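Local coordinates for DSBA-like thioredoxin domain-containing protein (Nitrosomonas europaea, PDB 2IN3), which probably acts as a thiol-disulfide oxidoreductase or disulfide isomerase of the DsbA family, FrnE-like subfamily, at residues C18-G23 and T193-I198; S70-I73 and P78-F81. One frame throughout, in Å; residues are numbered along the deposited sequence.

Contact 1: C18-G23 and T193-I198; sequences CSWCWG and TGYRPI. With PO4 (phosphate ion), chain B; EDO (1,2-ethanediol), chain F.
Tyr195 reaches Trp20 with its CG anti to the backbone N (chi1 170°), while Trp20 sets its own CG beside the backbone N and anti to the carbonyl carbon (chi1 -81°). The two side chains cross at about a right angle. The six-membered half of the indole does the touching: Trp20 CE3 lies 3.4 Å from Tyr195 CB, and Trp20 CZ3 sits over one face of the phenol ring, offset toward its rim, 3.6 Å from Tyr195 CG. The rings meet obliquely, their centroids 5.0 Å apart and planes inclined at 42°. Farther along the phenol, Tyr195 CE1 approaches Gly23 O at 3.7 Å, one helical turn beyond Trp20. Replacing Tyr195 by an alanine removes the phenol, which would probably strip the indole's six-membered ring of this aromatic cover and open a gap beside Gly23. Phe24 of helix 19-35 also touches Tyr195.

Before Trp20 the helix start is capped by Cys18, whose SG accepts a weak bond from Cys21 N (3.6 Å). Ser19 grips a phosphate ion, probably from the crystallisation liquor, through one oxygen: O3 accepts from Ser19 OG at 2.7 Å and from Ser19 N at 3.0 Å, and the ion is also hydrogen-bonded to His67 ND1. Cys18 and Cys21 bracket Ser19 and Trp20 in a CxxC at the start of a helix, consistent with the redox site of a thioredoxin-fold protein, beside which the loop after strand 187-192 brings Tyr195.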
# COMPACT_ATOMS: atom_id res chain seq x y z
N CYS A 18 0.70 1.57 6.73
CA CYS A 18 2.00 2.18 6.86
C CYS A 18 1.87 3.70 6.59
O CYS A 18 1.40 4.09 5.53
CB CYS A 18 2.95 1.51 5.86
SG CYS A 18 4.50 2.42 5.59
N SER A 19 2.25 4.53 7.57
CA SER A 19 1.95 5.96 7.51
C SER A 19 2.77 6.66 6.45
O SER A 19 2.26 7.53 5.77
CB SER A 19 2.08 6.64 8.88
OG SER A 19 3.39 6.51 9.41
N TRP A 20 4.04 6.30 6.30
CA TRP A 20 4.84 6.89 5.22
C TRP A 20 4.36 6.50 3.83
O TRP A 20 4.63 7.22 2.84
CB TRP A 20 6.34 6.62 5.39
CG TRP A 20 6.97 7.58 6.38
CD1 TRP A 20 7.35 7.31 7.66
CD2 TRP A 20 7.24 8.96 6.16
NE1 TRP A 20 7.88 8.44 8.25
CE2 TRP A 20 7.84 9.46 7.33
CE3 TRP A 20 7.06 9.82 5.06
CZ2 TRP A 20 8.22 10.81 7.47
CZ3 TRP A 20 7.44 11.16 5.20
CH2 TRP A 20 8.02 11.63 6.39
N CYS A 21 3.68 5.35 3.73
CA CYS A 21 3.00 4.97 2.48
C CYS A 21 1.87 5.96 2.19
O CYS A 21 1.70 6.39 1.02
CB CYS A 21 2.46 3.51 2.55
SG CYS A 21 3.84 2.28 2.55
N TRP A 22 1.09 6.32 3.21
CA TRP A 22 0.10 7.40 3.03
C TRP A 22 0.79 8.74 2.69
O TRP A 22 0.31 9.49 1.85
CB TRP A 22 -0.75 7.51 4.27
CG TRP A 22 -1.84 8.55 4.33
CD1 TRP A 22 -2.12 9.40 5.38
CD2 TRP A 22 -2.90 8.74 3.38
NE1 TRP A 22 -3.27 10.13 5.12
CE2 TRP A 22 -3.76 9.75 3.89
CE3 TRP A 22 -3.19 8.18 2.12
CZ2 TRP A 22 -4.90 10.20 3.21
CZ3 TRP A 22 -4.34 8.62 1.45
CH2 TRP A 22 -5.16 9.62 1.99
N GLY A 23 1.92 9.04 3.33
CA GLY A 23 2.68 10.25 2.96
C GLY A 23 3.06 10.25 1.48
O GLY A 23 3.12 11.30 0.82
N THR A 193 13.78 2.64 -1.05
CA THR A 193 13.24 1.83 0.05
C THR A 193 12.71 2.65 1.21
O THR A 193 13.03 2.35 2.38
CB THR A 193 14.27 0.88 0.67
OG1 THR A 193 15.35 1.66 1.18
CG2 THR A 193 14.77 -0.12 -0.34
N GLY A 194 11.92 3.66 0.92
CA GLY A 194 11.43 4.60 1.91
C GLY A 194 10.83 5.76 1.16
O GLY A 194 11.01 5.87 -0.06
N TYR A 195 10.09 6.61 1.87
CA TYR A 195 9.54 7.84 1.28
C TYR A 195 10.67 8.69 0.70
O TYR A 195 11.70 8.91 1.36
CB TYR A 195 8.81 8.67 2.35
CG TYR A 195 8.41 10.07 1.86
CD1 TYR A 195 7.18 10.30 1.21
CD2 TYR A 195 9.27 11.15 2.04
CE1 TYR A 195 6.84 11.60 0.74
CE2 TYR A 195 8.93 12.42 1.61
CZ TYR A 195 7.72 12.64 0.95
OH TYR A 195 7.44 13.93 0.55
N ARG A 196 10.49 9.17 -0.53
CA ARG A 196 11.37 10.25 -1.05
C ARG A 196 10.46 11.16 -1.87
O ARG A 196 9.42 10.71 -2.37
CB ARG A 196 12.53 9.69 -1.92
CG ARG A 196 13.60 8.87 -1.13
CD ARG A 196 14.81 8.42 -1.97
NE ARG A 196 15.75 9.54 -2.16
CZ ARG A 196 16.83 9.54 -2.95
NH1 ARG A 196 17.57 10.64 -3.04
NH2 ARG A 196 17.18 8.46 -3.65
N PRO A 197 10.82 12.45 -2.01
CA PRO A 197 10.03 13.37 -2.84
C PRO A 197 10.01 12.99 -4.33
O PRO A 197 10.89 12.27 -4.81
CB PRO A 197 10.73 14.72 -2.64
CG PRO A 197 11.50 14.57 -1.35
CD PRO A 197 11.93 13.13 -1.32
N ILE A 198 8.99 13.48 -5.03
CA ILE A 198 8.80 13.19 -6.47
C ILE A 198 10.03 13.57 -7.32
O ILE A 198 10.33 12.88 -8.31
CB ILE A 198 7.47 13.86 -6.99
CG1 ILE A 198 7.07 13.39 -8.39
CG2 ILE A 198 7.56 15.38 -7.01
CD1 ILE A 198 6.80 11.93 -8.53
P PO4 B . 4.32 3.32 10.77
O1 PO4 B . 4.59 3.55 12.23
O2 PO4 B . 4.28 1.85 10.41
O3 PO4 B . 3.04 3.99 10.39
O4 PO4 B . 5.51 3.89 10.01
C1 EDO F . 15.72 5.68 5.07
O1 EDO F . 14.39 6.20 4.87
C2 EDO F . 15.76 4.21 4.63
O2 EDO F . 15.44 4.09 3.23

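Contact 2: S70-I73 and P78-F81. With EDO (1,2-ethanediol), chain D.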
# COMPACT_ATOMS: atom_id res chain seq x y z
N SER A 70 5.10 13.25 11.79
CA SER A 70 6.15 13.48 10.80
C SER A 70 5.63 13.49 9.39
O SER A 70 6.01 14.37 8.61
CB SER A 70 7.30 12.46 10.87
OG SER A 70 7.86 12.43 12.16
N VAL A 71 4.80 12.50 9.06
CA VAL A 71 4.20 12.38 7.73
C VAL A 71 3.34 13.61 7.44
O VAL A 71 3.43 14.24 6.37
CB VAL A 71 3.35 11.09 7.59
CG1 VAL A 71 2.57 11.11 6.25
CG2 VAL A 71 4.23 9.87 7.64
N HIS A 72 2.50 13.95 8.41
CA HIS A 72 1.60 15.09 8.23
C HIS A 72 2.35 16.39 7.95
O HIS A 72 2.06 17.09 6.99
CB HIS A 72 0.70 15.28 9.45
CG HIS A 72 -0.24 16.42 9.30
ND1 HIS A 72 -1.17 16.48 8.28
CD2 HIS A 72 -0.38 17.57 10.01
CE1 HIS A 72 -1.84 17.61 8.37
NE2 HIS A 72 -1.39 18.29 9.41
N ILE A 73 3.35 16.71 8.77
CA ILE A 73 4.01 18.00 8.58
C ILE A 73 4.95 18.02 7.38
O ILE A 73 5.15 19.07 6.78
CB ILE A 73 4.69 18.51 9.85
CG1 ILE A 73 5.90 17.66 10.23
CG2 ILE A 73 3.67 18.66 11.01
CD1 ILE A 73 6.69 18.33 11.37
N PRO A 78 -3.47 14.07 5.43
CA PRO A 78 -4.26 14.28 6.65
C PRO A 78 -4.25 13.05 7.60
O PRO A 78 -4.16 11.90 7.15
CB PRO A 78 -5.67 14.53 6.10
CG PRO A 78 -5.70 13.71 4.80
CD PRO A 78 -4.32 13.85 4.24
N PHE A 79 -4.36 13.32 8.90
CA PHE A 79 -4.57 12.29 9.93
C PHE A 79 -5.54 12.88 10.94
O PHE A 79 -5.49 14.06 11.21
CB PHE A 79 -3.27 11.95 10.68
CG PHE A 79 -2.18 11.32 9.82
CD1 PHE A 79 -1.97 9.94 9.86
CD2 PHE A 79 -1.34 12.11 9.05
CE1 PHE A 79 -0.95 9.35 9.13
CE2 PHE A 79 -0.33 11.54 8.28
CZ PHE A 79 -0.13 10.16 8.30
N THR A 80 -6.40 12.04 11.51
CA THR A 80 -7.25 12.43 12.64
C THR A 80 -6.58 11.95 13.91
O THR A 80 -6.49 10.75 14.15
CB THR A 80 -8.66 11.86 12.52
OG1 THR A 80 -9.16 12.17 11.23
CG2 THR A 80 -9.58 12.46 13.59
N PHE A 81 -6.05 12.89 14.68
CA PHE A 81 -5.24 12.55 15.82
C PHE A 81 -6.11 12.35 17.05
O PHE A 81 -5.75 11.57 17.93
CB PHE A 81 -4.18 13.63 16.07
CG PHE A 81 -3.08 13.61 15.08
CD1 PHE A 81 -2.10 12.65 15.14
CD2 PHE A 81 -3.03 14.54 14.05
CE1 PHE A 81 -1.07 12.63 14.20
CE2 PHE A 81 -2.01 14.52 13.11
CZ PHE A 81 -1.04 13.56 13.18
C1 EDO D . 8.63 16.19 12.18
O1 EDO D . 7.91 15.23 12.97
C2 EDO D . 9.78 15.50 11.48
O2 EDO D . 10.33 14.62 12.45
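The last turns of helix 58-75 face the extended chain 78-81 that returns beside them, the backbones coming nearest where His72 CA and Pro78 CA lie 6.1 Å apart. Phe79 fills the angle between them. With CG anti to its carbonyl carbon (chi1 -65°), its ring reaches the helix, and Val71 CG1 meets the ring edge near its plane, 3.5 Å from Phe79 CZ; the two side chains cross at about a right angle. Val71 CB follows at 3.7 Å from the same Phe79 CZ, so the valine meets the ring through both its branch point and one methyl. His72 approaches the same ring obliquely: Phe79 CD2 is 3.8 Å from His72 CB, and Phe79 CE2 is 3.7 Å from His72 N.

The His72 imidazole leans toward the start of the returning chain, ND1 lying 4.1 Å from Pro78 CA. That nitrogen is hydrogen-bonded to Gln77 O, which ties the ring to the turn just before Pro78. Phe81 closes the far end more loosely, its CZ presenting a ring edge to His72 CB at 4.5 Å, while one face of the same ring is covered by Phe79 CB. Apolar and aromatic groups thus make most of this surface contact.

Beyond the two segments, Phe79 stacks on Trp68 of helix 58-75 and meets Tyr123 of helix 111-123 edge-to-face. Thr80 pairs by backbone hydrogen bonds with Tyr123, and Ser19 of helix 19-35 touches both Val71 and Phe79, placing the returning chain among three helices.

How the contacts relate
From the N terminus, strand 9-14 leads into 18-23 at the start of helix 19-35; the chain then passes strand 40-45 and enters helix 58-75. Contact 2 closes a short loop there, four residues between 70-73 and 78-81. Contact 1 closes a long one, 169 residues, ending at 193-198 between strand 187-192 and helix 198-211, and wholly encloses contact 2. The two meet directly: Trp22 NE1 probably donates a hydrogen bond to Pro78 O (2.8 Å), and Val71 packs on Trp20 and Gly23. Helix 19-35 thus links the end of helix 58-75 to the loop leaving the sheet's outer strand 187-192.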